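Long-range contacts in D-alanine--D-alanine ligase (Acinetobacter baumannii ACICU, PDB 5D8D), which catalyses the ATP-dependent joining of two D-alanines into D-alanyl-D-alanine, a building block of the peptidoglycan cell wall: residues A[182-186]-A[196-200]; A[187-191]-A[295-299]; A[138-142]-A[162-166]; A[106-112]-A[241-246]; A[7-13]-A[58-64]. All coordinates share one frame; numbering follows the deposited sequence.

Contact 1: A[182-186]-A[196-200]; sequences REFTI and VIRLQ
Thr185 and Ile197 form the hydrogen-bonded pair of an antiparallel beta hairpin, strands 181-189 and 192-198 of the ATP-grasp domain, and the pairing illustrates how an outer strand is held by backbone hydrogen bonds. Thr185 N donates to Ile197 O over 2.8 Å, and Ile197 N returns a bond to Thr185 O at 3.0 Å; both donors lie in the plane of the carbonyl they meet. A third bond, from Leu199 N to Glu183 O at 2.8 Å, continues the ladder, although here the donor is tilted 25° from the carbonyl plane.

The apolar contacts divide between the two sheet faces. On the side of Phe184 and Arg198, the ring's CD2 meets Val196 CG2 at 3.7 Å, while its CE2 touches the aliphatic CB and CG of Arg198. Helix 229-245 packs on this side through Leu235. On the other, Thr185 and Ile197 run side by side and point the same way, with helix 280-286 against Ile197.

Polar side-chain ends look beyond the hairpin. With OG1 anti to the backbone N (chi1 -158°), Thr185 hydrogen-bonds Asp255, a predicted magnesium ligand, and Arg253, so the strand is tied to the probable metal site. Arg198 NE bonds to Cys225 O. The extended chain of Glu183 slants across Leu199, bringing OE2 to 3.5 Å from Leu199 CD1.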
# COMPACT_ATOMS: atom_id res chain seq x y z
N ARG A 182 -12.81 21.27 16.18
CA ARG A 182 -13.87 20.95 15.24
C ARG A 182 -13.29 20.14 14.08
O ARG A 182 -12.14 20.35 13.68
CB ARG A 182 -14.44 22.27 14.73
CG ARG A 182 -15.00 23.15 15.84
CD ARG A 182 -15.60 24.42 15.28
NE ARG A 182 -14.63 25.25 14.58
CZ ARG A 182 -14.95 26.32 13.83
NH1 ARG A 182 -16.21 26.69 13.67
NH2 ARG A 182 -14.00 27.04 13.23
N GLU A 183 -14.08 19.21 13.56
CA GLU A 183 -13.66 18.29 12.52
C GLU A 183 -14.28 18.67 11.20
O GLU A 183 -15.46 18.99 11.15
CB GLU A 183 -14.06 16.87 12.88
CG GLU A 183 -13.31 15.83 12.08
CD GLU A 183 -13.69 14.42 12.44
OE1 GLU A 183 -14.11 14.22 13.61
OE2 GLU A 183 -13.53 13.51 11.56
N PHE A 184 -13.47 18.64 10.15
CA PHE A 184 -13.88 19.00 8.79
C PHE A 184 -13.59 17.90 7.78
O PHE A 184 -12.71 17.10 8.02
CB PHE A 184 -13.14 20.27 8.37
CG PHE A 184 -13.37 21.40 9.30
CD1 PHE A 184 -12.61 21.54 10.46
CD2 PHE A 184 -14.39 22.30 9.06
CE1 PHE A 184 -12.83 22.59 11.33
CE2 PHE A 184 -14.62 23.36 9.93
CZ PHE A 184 -13.84 23.50 11.07
N THR A 185 -14.36 17.84 6.68
CA THR A 185 -14.01 16.98 5.55
C THR A 185 -13.81 17.83 4.33
O THR A 185 -14.53 18.79 4.07
CB THR A 185 -14.98 15.81 5.33
OG1 THR A 185 -14.33 14.77 4.58
CG2 THR A 185 -16.17 16.18 4.60
N ILE A 186 -12.79 17.49 3.57
CA ILE A 186 -12.46 18.22 2.35
C ILE A 186 -12.53 17.20 1.24
O ILE A 186 -11.75 16.29 1.22
CB ILE A 186 -11.07 18.84 2.48
CG1 ILE A 186 -11.13 19.85 3.61
CG2 ILE A 186 -10.66 19.50 1.16
CD1 ILE A 186 -10.87 19.28 4.99
N VAL A 196 -15.23 23.10 1.87
CA VAL A 196 -15.06 22.25 3.06
C VAL A 196 -16.39 22.06 3.78
O VAL A 196 -17.30 22.84 3.60
CB VAL A 196 -13.83 22.61 3.98
CG1 VAL A 196 -12.94 23.70 3.43
CG2 VAL A 196 -14.20 22.87 5.41
N ILE A 197 -16.50 20.98 4.56
CA ILE A 197 -17.71 20.69 5.28
C ILE A 197 -17.36 20.38 6.72
O ILE A 197 -16.58 19.47 6.94
CB ILE A 197 -18.42 19.49 4.68
CG1 ILE A 197 -18.91 19.84 3.28
CG2 ILE A 197 -19.60 19.06 5.58
CD1 ILE A 197 -19.62 18.70 2.57
N ARG A 198 -17.95 21.08 7.69
CA ARG A 198 -17.84 20.70 9.11
C ARG A 198 -18.66 19.44 9.41
O ARG A 198 -19.76 19.29 8.90
CB ARG A 198 -18.34 21.83 10.04
CG ARG A 198 -17.90 21.70 11.51
CD ARG A 198 -18.77 22.46 12.50
NE ARG A 198 -19.27 23.66 11.85
CZ ARG A 198 -20.52 24.08 11.77
NH1 ARG A 198 -21.50 23.46 12.40
NH2 ARG A 198 -20.78 25.19 11.07
N LEU A 199 -18.13 18.57 10.26
CA LEU A 199 -18.78 17.31 10.62
C LEU A 199 -19.44 17.31 11.99
O LEU A 199 -19.25 18.22 12.78
CB LEU A 199 -17.74 16.21 10.60
CG LEU A 199 -17.06 15.92 9.27
CD1 LEU A 199 -15.99 14.88 9.50
CD2 LEU A 199 -18.07 15.38 8.28
N GLN A 200 -20.22 16.26 12.24
CA GLN A 200 -20.96 16.08 13.49
C GLN A 200 -21.42 14.62 13.62
O GLN A 200 -21.41 14.05 14.71
CB GLN A 200 -22.18 17.03 13.53
CG GLN A 200 -22.40 17.72 14.89
CD GLN A 200 -21.20 18.58 15.31
OE1 GLN A 200 -21.00 19.69 14.80
NE2 GLN A 200 -20.39 18.06 16.24

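Contact 2: A[187-191]-A[295-299]; sequences SFLNG and LCVAI
Leu189 reaches helix 292-301 because its CG stands anti to the backbone N (chi1 -178°), which extends the side chain from the strand and brings both methyls against Leu295 CD1, with CD1 also reaching Ile299 and Ala298. Leu295 has much the same pair of torsions, its CG likewise anti to the backbone N, and sends its CD1 back to meet them. The result is a worked case of one leucine bridging a strand and a helix that are otherwise well separated, their local axes 10.4 Å apart at closest approach.

Leu189 CD1 does most of the touching. It lies 3.8 Å from Ile299 CG1, where the two side chains cross at about a right angle, and 4.0 Å from Leu295 CD1. Its third neighbour is the methyl of Ala298, with CB at 4.2 Å. Leu189 CD2 adds a further touch on Leu295 CD1, so that this helix methyl sits against both branches of the strand leucine.

Strand 187-189 and helix 295-299 run at 66° to each other. Around them, Leu194 of strand 192-198 and Tyr290 touch Leu189, Pro282 and Ala285 of helix 280-286 pack on Leu295, and Trp251 lies against Ile299.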
# COMPACT_ATOMS: atom_id res chain seq x y z
N SER A 187 -13.49 17.36 0.36
CA SER A 187 -13.74 16.41 -0.71
C SER A 187 -12.89 16.76 -1.91
O SER A 187 -12.46 17.88 -2.05
CB SER A 187 -15.21 16.43 -1.11
OG SER A 187 -16.05 16.07 -0.02
N PHE A 188 -12.68 15.79 -2.79
CA PHE A 188 -11.83 16.03 -3.95
C PHE A 188 -12.55 15.63 -5.21
O PHE A 188 -13.28 14.66 -5.21
CB PHE A 188 -10.47 15.30 -3.80
CG PHE A 188 -9.49 16.04 -2.93
CD1 PHE A 188 -9.57 15.94 -1.55
CD2 PHE A 188 -8.54 16.89 -3.49
CE1 PHE A 188 -8.73 16.66 -0.73
CE2 PHE A 188 -7.67 17.61 -2.67
CZ PHE A 188 -7.76 17.47 -1.28
N LEU A 189 -12.37 16.42 -6.24
CA LEU A 189 -12.85 16.11 -7.56
C LEU A 189 -11.87 16.62 -8.59
O LEU A 189 -11.34 17.69 -8.46
CB LEU A 189 -14.22 16.71 -7.79
CG LEU A 189 -14.82 16.40 -9.14
CD1 LEU A 189 -15.09 14.94 -9.31
CD2 LEU A 189 -16.08 17.18 -9.37
N ASN A 190 -11.64 15.81 -9.61
CA ASN A 190 -10.56 15.99 -10.59
C ASN A 190 -9.24 16.44 -9.96
O ASN A 190 -8.62 17.44 -10.33
CB ASN A 190 -11.05 16.85 -11.74
CG ASN A 190 -12.28 16.26 -12.43
OD1 ASN A 190 -12.51 15.03 -12.41
ND2 ASN A 190 -13.09 17.12 -13.03
N GLY A 191 -8.85 15.67 -8.95
CA GLY A 191 -7.67 15.92 -8.17
C GLY A 191 -7.66 17.14 -7.29
O GLY A 191 -6.69 17.32 -6.58
N LEU A 295 -21.70 15.24 -11.23
CA LEU A 295 -20.63 14.73 -10.39
C LEU A 295 -20.20 13.31 -10.85
O LEU A 295 -19.00 13.04 -10.96
CB LEU A 295 -21.07 14.73 -8.91
CG LEU A 295 -20.27 13.93 -7.92
CD1 LEU A 295 -18.84 14.46 -7.92
CD2 LEU A 295 -20.89 14.01 -6.54
N CYS A 296 -21.17 12.44 -11.15
CA CYS A 296 -20.86 11.08 -11.54
C CYS A 296 -20.16 11.06 -12.89
O CYS A 296 -19.17 10.39 -13.04
CB CYS A 296 -22.09 10.20 -11.54
SG CYS A 296 -22.75 9.87 -9.88
N VAL A 297 -20.62 11.82 -13.85
CA VAL A 297 -19.88 11.90 -15.11
C VAL A 297 -18.41 12.42 -14.90
O VAL A 297 -17.46 11.91 -15.49
CB VAL A 297 -20.66 12.74 -16.14
CG1 VAL A 297 -19.80 13.12 -17.34
CG2 VAL A 297 -21.87 11.94 -16.61
N ALA A 298 -18.25 13.39 -14.02
CA ALA A 298 -16.94 13.99 -13.81
C ALA A 298 -15.97 13.00 -13.12
O ALA A 298 -14.77 12.95 -13.45
CB ALA A 298 -17.07 15.28 -13.01
N ILE A 299 -16.46 12.23 -12.16
CA ILE A 299 -15.67 11.15 -11.59
C ILE A 299 -15.26 10.18 -12.73
O ILE A 299 -14.10 9.86 -12.89
CB ILE A 299 -16.43 10.45 -10.44
CG1 ILE A 299 -16.52 11.39 -9.23
CG2 ILE A 299 -15.75 9.15 -10.01
CD1 ILE A 299 -17.60 11.03 -8.19

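Contact 3: A[138-142]-A[162-166]; sequences IIKPV and AIEKA
Ile139 and Pro141 pack against Ala162 and Ala166 where strand 138-141 and helix 162-166 run nearly parallel, their axes 20° apart and 7.6 Å from each other at closest approach. This is a helix laid against one face of an antiparallel sheet in the ATP-grasp domain, within the region predicted to bind ATP, and it shows how alanines allow a helix to approach a strand closely.

Ile139 carries one end of the contact. With CG1 anti to the carbonyl carbon (chi1 -56°), its two branches diverge over the helix: CG1 meets Ala162 CB at 4.0 Å, whereas CG2 lies 4.3 Å from Ile163 CG1 and equally far from Ala166 CB, one turn beyond Ala162. Val153, Val173 and Ala175 of the flanking strands also touch Ile139, so strands on both sides of it share in the packing under the helix.

Lys140, between the two contacting residues, points away from the helix, as alternation along a strand requires. Its NZ forms a salt bridge with Glu176 on strand 173-177, and its side chain comes within about 5 Å of that of Glu268, a predicted magnesium ligand. One face of the strand thus serves the helix while the other looks toward the probable catalytic cleft.

Across from Pro141, the Ala166 methyl rests on the N-CD side of the proline ring, with CB 3.8 Å from Pro141 N and 4.1 Å from Pro141 CD.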
# COMPACT_ATOMS: atom_id res chain seq x y z
N ILE A 138 -7.64 9.14 21.80
CA ILE A 138 -8.70 8.44 21.08
C ILE A 138 -8.09 7.12 20.62
O ILE A 138 -6.98 7.11 20.07
CB ILE A 138 -9.29 9.27 19.91
CG1 ILE A 138 -10.27 8.43 19.08
CG2 ILE A 138 -8.21 9.83 18.98
CD1 ILE A 138 -11.14 9.24 18.14
N ILE A 139 -8.80 6.02 20.90
CA ILE A 139 -8.41 4.65 20.50
C ILE A 139 -9.22 4.30 19.26
O ILE A 139 -10.45 4.31 19.30
CB ILE A 139 -8.72 3.60 21.62
CG1 ILE A 139 -8.04 3.97 22.96
CG2 ILE A 139 -8.34 2.19 21.17
CD1 ILE A 139 -6.53 4.00 22.92
N LYS A 140 -8.54 3.98 18.15
CA LYS A 140 -9.24 3.63 16.90
C LYS A 140 -8.62 2.41 16.23
O LYS A 140 -7.41 2.20 16.33
CB LYS A 140 -9.32 4.83 15.94
CG LYS A 140 -8.05 5.65 15.73
CD LYS A 140 -8.26 6.80 14.75
CE LYS A 140 -9.02 7.97 15.37
NZ LYS A 140 -9.01 9.16 14.46
N PRO A 141 -9.46 1.59 15.54
CA PRO A 141 -8.89 0.49 14.77
C PRO A 141 -8.12 1.09 13.61
O PRO A 141 -8.59 2.06 12.99
CB PRO A 141 -10.12 -0.29 14.26
CG PRO A 141 -11.18 0.74 14.16
CD PRO A 141 -10.91 1.73 15.28
N VAL A 142 -6.95 0.53 13.36
CA VAL A 142 -6.04 1.02 12.33
C VAL A 142 -6.62 0.93 10.90
O VAL A 142 -6.35 1.82 10.08
CB VAL A 142 -4.70 0.25 12.42
CG1 VAL A 142 -3.81 0.55 11.23
CG2 VAL A 142 -4.00 0.57 13.73
N ALA A 162 -12.24 0.40 25.75
CA ALA A 162 -12.05 0.97 24.40
C ALA A 162 -11.23 0.05 23.50
O ALA A 162 -11.54 -0.10 22.31
CB ALA A 162 -11.37 2.33 24.50
N ILE A 163 -10.18 -0.55 24.07
CA ILE A 163 -9.27 -1.45 23.32
C ILE A 163 -9.98 -2.73 22.82
O ILE A 163 -9.56 -3.28 21.79
CB ILE A 163 -7.96 -1.76 24.13
CG1 ILE A 163 -7.13 -0.47 24.28
CG2 ILE A 163 -7.13 -2.84 23.45
CD1 ILE A 163 -6.11 -0.46 25.41
N GLU A 164 -11.04 -3.17 23.51
CA GLU A 164 -11.91 -4.27 23.02
C GLU A 164 -13.03 -3.83 22.05
O GLU A 164 -13.55 -4.66 21.30
CB GLU A 164 -12.50 -5.11 24.18
CG GLU A 164 -11.50 -5.58 25.24
CD GLU A 164 -10.11 -5.88 24.68
OE1 GLU A 164 -10.01 -6.74 23.78
OE2 GLU A 164 -9.13 -5.25 25.15
N LYS A 165 -13.42 -2.54 22.08
CA LYS A 165 -14.24 -1.94 21.00
C LYS A 165 -13.52 -2.08 19.64
O LYS A 165 -14.08 -2.62 18.68
CB LYS A 165 -14.56 -0.44 21.28
CG LYS A 165 -16.02 -0.10 21.64
CD LYS A 165 -16.82 0.48 20.48
CE LYS A 165 -17.08 -0.54 19.37
NZ LYS A 165 -17.90 -1.72 19.79
N ALA A 166 -12.27 -1.60 19.60
CA ALA A 166 -11.43 -1.63 18.39
C ALA A 166 -10.91 -3.04 18.02
O ALA A 166 -10.68 -3.31 16.84
CB ALA A 166 -10.26 -0.65 18.54

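Contact 4: A[106-112]-A[241-246]; sequences IWQGSDL and RAFQAV
Trp107 meets helix 229-245 along the pyrrole side of its indole, and its course shows how a single ring can join two helices by both a hydrogen bond and packing. From CB, the chain turns with CG anti to the carbonyl carbon (chi1 -70°), which swings the ring toward Ala242. CD1 lies 4.0 Å from Ala242 O and also touches Ala245 CB. Next is NE1, which donates a hydrogen bond to Ala242 O at 3.0 Å; the oxygen lies at the ring edge, close to its plane, but the N-H approaches from the side of the carbonyl, with a C=O...N angle of 111°. CE2 then rests 3.8 Å from Ala242 CB, and CZ2 touches the same methyl.

Leu112 flanks the indole contact. Its CD2 reaches Ala245 CB at 4.1 Å, while CD1 sits over the centre of one face of the Arg241 guanidinium, 3.4 Å above the plane. Ile106 CG2 packs on Ala245 O.

Lys102 of the second subunit packs on Ile106, which places the contact beside the dimer interface. Within the chain, Leu266 lies against Trp107, Leu112 and Ala242. The segment containing Trp107 ends its helix in a Schellman motif, with Asp111 as the C-prime residue at positive phi.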
# COMPACT_ATOMS: atom_id res chain seq x y z
N ILE A 106 3.30 8.38 6.29
CA ILE A 106 3.51 9.12 5.04
C ILE A 106 3.38 10.64 5.22
O ILE A 106 4.17 11.43 4.65
CB ILE A 106 2.56 8.68 3.92
CG1 ILE A 106 2.72 7.19 3.57
CG2 ILE A 106 2.79 9.51 2.66
CD1 ILE A 106 4.13 6.74 3.26
N TRP A 107 2.39 11.05 6.02
CA TRP A 107 2.22 12.46 6.35
C TRP A 107 3.35 13.06 7.26
O TRP A 107 3.85 14.14 6.95
CB TRP A 107 0.82 12.73 6.92
CG TRP A 107 -0.30 12.60 5.93
CD1 TRP A 107 -0.23 12.69 4.55
CD2 TRP A 107 -1.66 12.38 6.23
NE1 TRP A 107 -1.46 12.52 4.00
CE2 TRP A 107 -2.36 12.32 5.01
CE3 TRP A 107 -2.36 12.22 7.43
CZ2 TRP A 107 -3.73 12.12 4.96
CZ3 TRP A 107 -3.73 12.02 7.37
CH2 TRP A 107 -4.39 11.98 6.14
N GLN A 108 3.75 12.37 8.34
CA GLN A 108 4.95 12.75 9.13
C GLN A 108 6.15 12.87 8.23
O GLN A 108 6.91 13.82 8.30
CB GLN A 108 5.25 11.71 10.19
CG GLN A 108 4.44 11.89 11.46
CD GLN A 108 4.37 10.64 12.34
OE1 GLN A 108 4.83 9.54 11.98
NE2 GLN A 108 3.77 10.82 13.53
N GLY A 109 6.26 11.92 7.31
CA GLY A 109 7.35 11.86 6.41
C GLY A 109 7.37 12.89 5.33
O GLY A 109 8.32 12.92 4.56
N SER A 110 6.32 13.70 5.21
CA SER A 110 6.26 14.72 4.16
C SER A 110 6.12 16.11 4.75
O SER A 110 5.76 17.05 4.04
CB SER A 110 5.08 14.46 3.22
OG SER A 110 4.92 13.07 2.99
N ASP A 111 6.42 16.24 6.05
CA ASP A 111 6.41 17.51 6.77
C ASP A 111 5.01 18.14 6.90
O ASP A 111 4.85 19.36 6.87
CB ASP A 111 7.45 18.48 6.16
CG ASP A 111 8.45 18.99 7.20
OD1 ASP A 111 7.99 19.58 8.21
OD2 ASP A 111 9.68 18.76 7.02
N LEU A 112 4.02 17.27 7.08
CA LEU A 112 2.60 17.64 7.11
C LEU A 112 2.14 17.31 8.53
O LEU A 112 2.51 16.25 9.08
CB LEU A 112 1.81 16.83 6.06
CG LEU A 112 1.48 17.42 4.68
CD1 LEU A 112 2.45 18.48 4.19
CD2 LEU A 112 1.36 16.35 3.63
N ARG A 241 -2.10 18.80 -0.45
CA ARG A 241 -0.78 18.21 -0.25
C ARG A 241 -0.85 16.86 0.44
O ARG A 241 -0.08 15.95 0.14
CB ARG A 241 0.12 19.14 0.55
CG ARG A 241 0.40 20.46 -0.14
CD ARG A 241 1.75 21.00 0.28
NE ARG A 241 1.76 21.42 1.68
CZ ARG A 241 2.84 21.50 2.46
NH1 ARG A 241 4.06 21.14 2.03
NH2 ARG A 241 2.71 21.93 3.72
N ALA A 242 -1.76 16.73 1.39
CA ALA A 242 -1.98 15.45 2.05
C ALA A 242 -2.49 14.41 1.04
O ALA A 242 -2.17 13.22 1.14
CB ALA A 242 -2.96 15.60 3.20
N PHE A 243 -3.30 14.89 0.10
CA PHE A 243 -3.94 14.03 -0.89
C PHE A 243 -2.86 13.53 -1.84
O PHE A 243 -2.76 12.33 -2.10
CB PHE A 243 -5.06 14.82 -1.61
CG PHE A 243 -5.97 14.01 -2.49
CD1 PHE A 243 -7.00 13.27 -1.95
CD2 PHE A 243 -5.82 14.04 -3.88
CE1 PHE A 243 -7.89 12.57 -2.78
CE2 PHE A 243 -6.69 13.32 -4.72
CZ PHE A 243 -7.73 12.59 -4.16
N GLN A 244 -2.05 14.46 -2.36
CA GLN A 244 -0.90 14.11 -3.18
C GLN A 244 0.14 13.24 -2.48
O GLN A 244 0.63 12.27 -3.06
CB GLN A 244 -0.23 15.37 -3.71
CG GLN A 244 -1.06 16.03 -4.80
CD GLN A 244 -0.75 17.48 -5.09
OE1 GLN A 244 -1.20 18.01 -6.11
NE2 GLN A 244 -0.04 18.16 -4.19
N ALA A 245 0.42 13.53 -1.22
CA ALA A 245 1.47 12.81 -0.51
C ALA A 245 1.22 11.32 -0.46
O ALA A 245 2.10 10.53 -0.66
CB ALA A 245 1.64 13.33 0.90
N VAL A 246 -0.01 10.96 -0.16
CA VAL A 246 -0.37 9.58 0.06
C VAL A 246 -0.60 8.93 -1.30
O VAL A 246 -0.77 7.72 -1.38
CB VAL A 246 -1.60 9.53 0.97
CG1 VAL A 246 -2.88 9.70 0.15
CG2 VAL A 246 -1.63 8.26 1.78

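Contact 5: A[7-13]-A[58-64]; sequences FGKVAVL and YDRAFIV
Asp59 and Lys9 grip each other twice: Lys9 N donates to Asp59 OD2 at 3.0 Å in an almost perfectly straight bond (179°), the oxygen accepting through its anti lone pair, and Asp59 N answers to Lys9 O at 2.9 Å. Beyond this pair the backbone ladder takes over, with Ala11 N bound to Arg60 O at 3.0 Å, then Phe62 N to Ala11 O, Leu13 N to Phe62 O and Val64 N to Leu13 O.

Arg60 adds a side-chain bond. Its chain, bent at chi2 and chi3, carries NH1 to 3.3 Å from Phe7 O, standing above the carbonyl plane, while NE bonds to Thr303.

The ladder is that of two parallel neighbours in the N-terminal sheet, ordered 41-45, 9-13, 60-63, consistent with the Rossmann-like N-terminal domain of this ligase family. Strand 9-13 is central and strand 60-63 lies at an edge within the chain.

Packing differs by face. The Ala11 methyl sits over the Tyr58 ring in a CH-pi contact, CB 3.8 Å from the centroid; Tyr58 OH bonds to Glu43. Farther along, Leu13 CD2 meets Ala61 CB at 3.8 Å and Ile63 CG1 at 4.0 Å, beneath helix 74-81. Phe62, on the reverse side with Val12, reaches helix 21-37.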
# COMPACT_ATOMS: atom_id res chain seq x y z
N PHE A 7 -17.70 6.67 -23.45
CA PHE A 7 -17.34 5.74 -22.35
C PHE A 7 -17.50 4.25 -22.64
O PHE A 7 -16.98 3.42 -21.86
CB PHE A 7 -18.14 6.05 -21.07
CG PHE A 7 -17.93 7.45 -20.55
CD1 PHE A 7 -16.75 7.81 -19.92
CD2 PHE A 7 -18.93 8.42 -20.68
CE1 PHE A 7 -16.57 9.11 -19.43
CE2 PHE A 7 -18.75 9.70 -20.19
CZ PHE A 7 -17.57 10.04 -19.56
N GLY A 8 -18.22 3.88 -23.71
CA GLY A 8 -18.38 2.46 -24.02
C GLY A 8 -19.06 1.77 -22.83
O GLY A 8 -19.92 2.37 -22.19
N LYS A 9 -18.68 0.52 -22.53
CA LYS A 9 -19.40 -0.27 -21.52
C LYS A 9 -18.78 0.01 -20.18
O LYS A 9 -17.60 -0.21 -20.05
CB LYS A 9 -19.42 -1.76 -21.82
CG LYS A 9 -20.31 -2.12 -22.98
CD LYS A 9 -20.49 -3.63 -23.16
CE LYS A 9 -21.56 -4.19 -22.23
NZ LYS A 9 -21.22 -5.58 -21.82
N VAL A 10 -19.55 0.55 -19.22
CA VAL A 10 -19.00 0.82 -17.91
C VAL A 10 -19.58 -0.10 -16.88
O VAL A 10 -20.76 -0.33 -16.87
CB VAL A 10 -18.92 2.33 -17.51
CG1 VAL A 10 -19.46 3.27 -18.56
CG2 VAL A 10 -19.42 2.60 -16.10
N ALA A 11 -18.69 -0.63 -16.03
CA ALA A 11 -19.09 -1.45 -14.89
C ALA A 11 -19.10 -0.61 -13.63
O ALA A 11 -18.09 -0.02 -13.28
CB ALA A 11 -18.15 -2.61 -14.72
N VAL A 12 -20.24 -0.56 -12.95
CA VAL A 12 -20.33 0.09 -11.65
C VAL A 12 -20.17 -1.00 -10.61
O VAL A 12 -21.06 -1.86 -10.43
CB VAL A 12 -21.65 0.82 -11.49
CG1 VAL A 12 -21.78 1.38 -10.08
CG2 VAL A 12 -21.71 1.94 -12.51
N LEU A 13 -19.02 -0.95 -9.95
CA LEU A 13 -18.59 -1.99 -9.04
C LEU A 13 -19.19 -1.67 -7.67
O LEU A 13 -18.88 -0.63 -7.11
CB LEU A 13 -17.04 -2.05 -8.99
CG LEU A 13 -16.13 -3.14 -9.65
CD1 LEU A 13 -16.80 -4.09 -10.58
CD2 LEU A 13 -14.92 -2.52 -10.34
N TYR A 58 -15.85 -5.11 -20.15
CA TYR A 58 -16.11 -3.69 -19.98
C TYR A 58 -14.93 -2.83 -20.40
O TYR A 58 -13.78 -3.23 -20.33
CB TYR A 58 -16.49 -3.39 -18.51
CG TYR A 58 -17.77 -4.07 -18.12
CD1 TYR A 58 -19.00 -3.50 -18.40
CD2 TYR A 58 -17.74 -5.31 -17.53
CE1 TYR A 58 -20.19 -4.15 -18.06
CE2 TYR A 58 -18.91 -5.98 -17.21
CZ TYR A 58 -20.13 -5.40 -17.47
OH TYR A 58 -21.25 -6.09 -17.11
N ASP A 59 -15.25 -1.62 -20.85
CA ASP A 59 -14.25 -0.65 -21.24
C ASP A 59 -13.66 0.12 -20.07
O ASP A 59 -12.57 0.69 -20.23
CB ASP A 59 -14.84 0.29 -22.27
CG ASP A 59 -15.14 -0.42 -23.57
OD1 ASP A 59 -14.16 -0.79 -24.25
OD2 ASP A 59 -16.33 -0.64 -23.90
N ARG A 60 -14.33 0.13 -18.91
CA ARG A 60 -13.84 0.86 -17.72
C ARG A 60 -14.74 0.57 -16.53
O ARG A 60 -15.83 0.03 -16.69
CB ARG A 60 -13.77 2.40 -17.96
CG ARG A 60 -15.10 3.15 -18.04
CD ARG A 60 -15.27 4.10 -19.23
NE ARG A 60 -14.02 4.74 -19.55
CZ ARG A 60 -13.33 4.64 -20.67
NH1 ARG A 60 -13.77 3.98 -21.73
NH2 ARG A 60 -12.17 5.26 -20.74
N ALA A 61 -14.29 0.98 -15.34
CA ALA A 61 -14.98 0.72 -14.12
C ALA A 61 -15.12 1.98 -13.25
O ALA A 61 -14.18 2.75 -13.11
CB ALA A 61 -14.25 -0.36 -13.35
N PHE A 62 -16.29 2.10 -12.62
CA PHE A 62 -16.58 3.15 -11.62
C PHE A 62 -16.65 2.40 -10.30
O PHE A 62 -17.56 1.58 -10.14
CB PHE A 62 -17.95 3.82 -11.93
CG PHE A 62 -18.22 5.07 -11.16
CD1 PHE A 62 -18.22 5.08 -9.78
CD2 PHE A 62 -18.52 6.25 -11.81
CE1 PHE A 62 -18.46 6.25 -9.07
CE2 PHE A 62 -18.75 7.43 -11.11
CZ PHE A 62 -18.73 7.42 -9.74
N ILE A 63 -15.72 2.67 -9.38
CA ILE A 63 -15.59 1.86 -8.15
C ILE A 63 -16.30 2.56 -7.00
O ILE A 63 -16.02 3.71 -6.66
CB ILE A 63 -14.13 1.63 -7.73
CG1 ILE A 63 -13.34 0.88 -8.83
CG2 ILE A 63 -14.09 0.83 -6.42
CD1 ILE A 63 -11.84 0.84 -8.62
N VAL A 64 -17.20 1.83 -6.37
CA VAL A 64 -17.95 2.35 -5.26
C VAL A 64 -18.17 1.20 -4.27
O VAL A 64 -19.19 1.13 -3.57
CB VAL A 64 -19.17 3.05 -5.88
CG1 VAL A 64 -20.45 2.25 -5.78
CG2 VAL A 64 -19.29 4.47 -5.41

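All five contacts are largely buried, but their chemistry follows their place in the fold. Contacts 1 and 5 pair strands through backbone hydrogen bonds, antiparallel in the former and parallel in the latter; contacts 2 and 3 set a strand against a helix by apolar side chains, and contact 4 joins two helix ends beside the second subunit. Contacts 1 and 2 share strand 181-189. Contact 2 also touches two others: Phe188 stacks on Phe243 of contact 4, and Ile299 packs on Phe62 of contact 5, linking the N-terminal sheet to the ATP-grasp region. Contact 3 touches none of the others and lies farthest from contact 5, their centres about 36 Å apart.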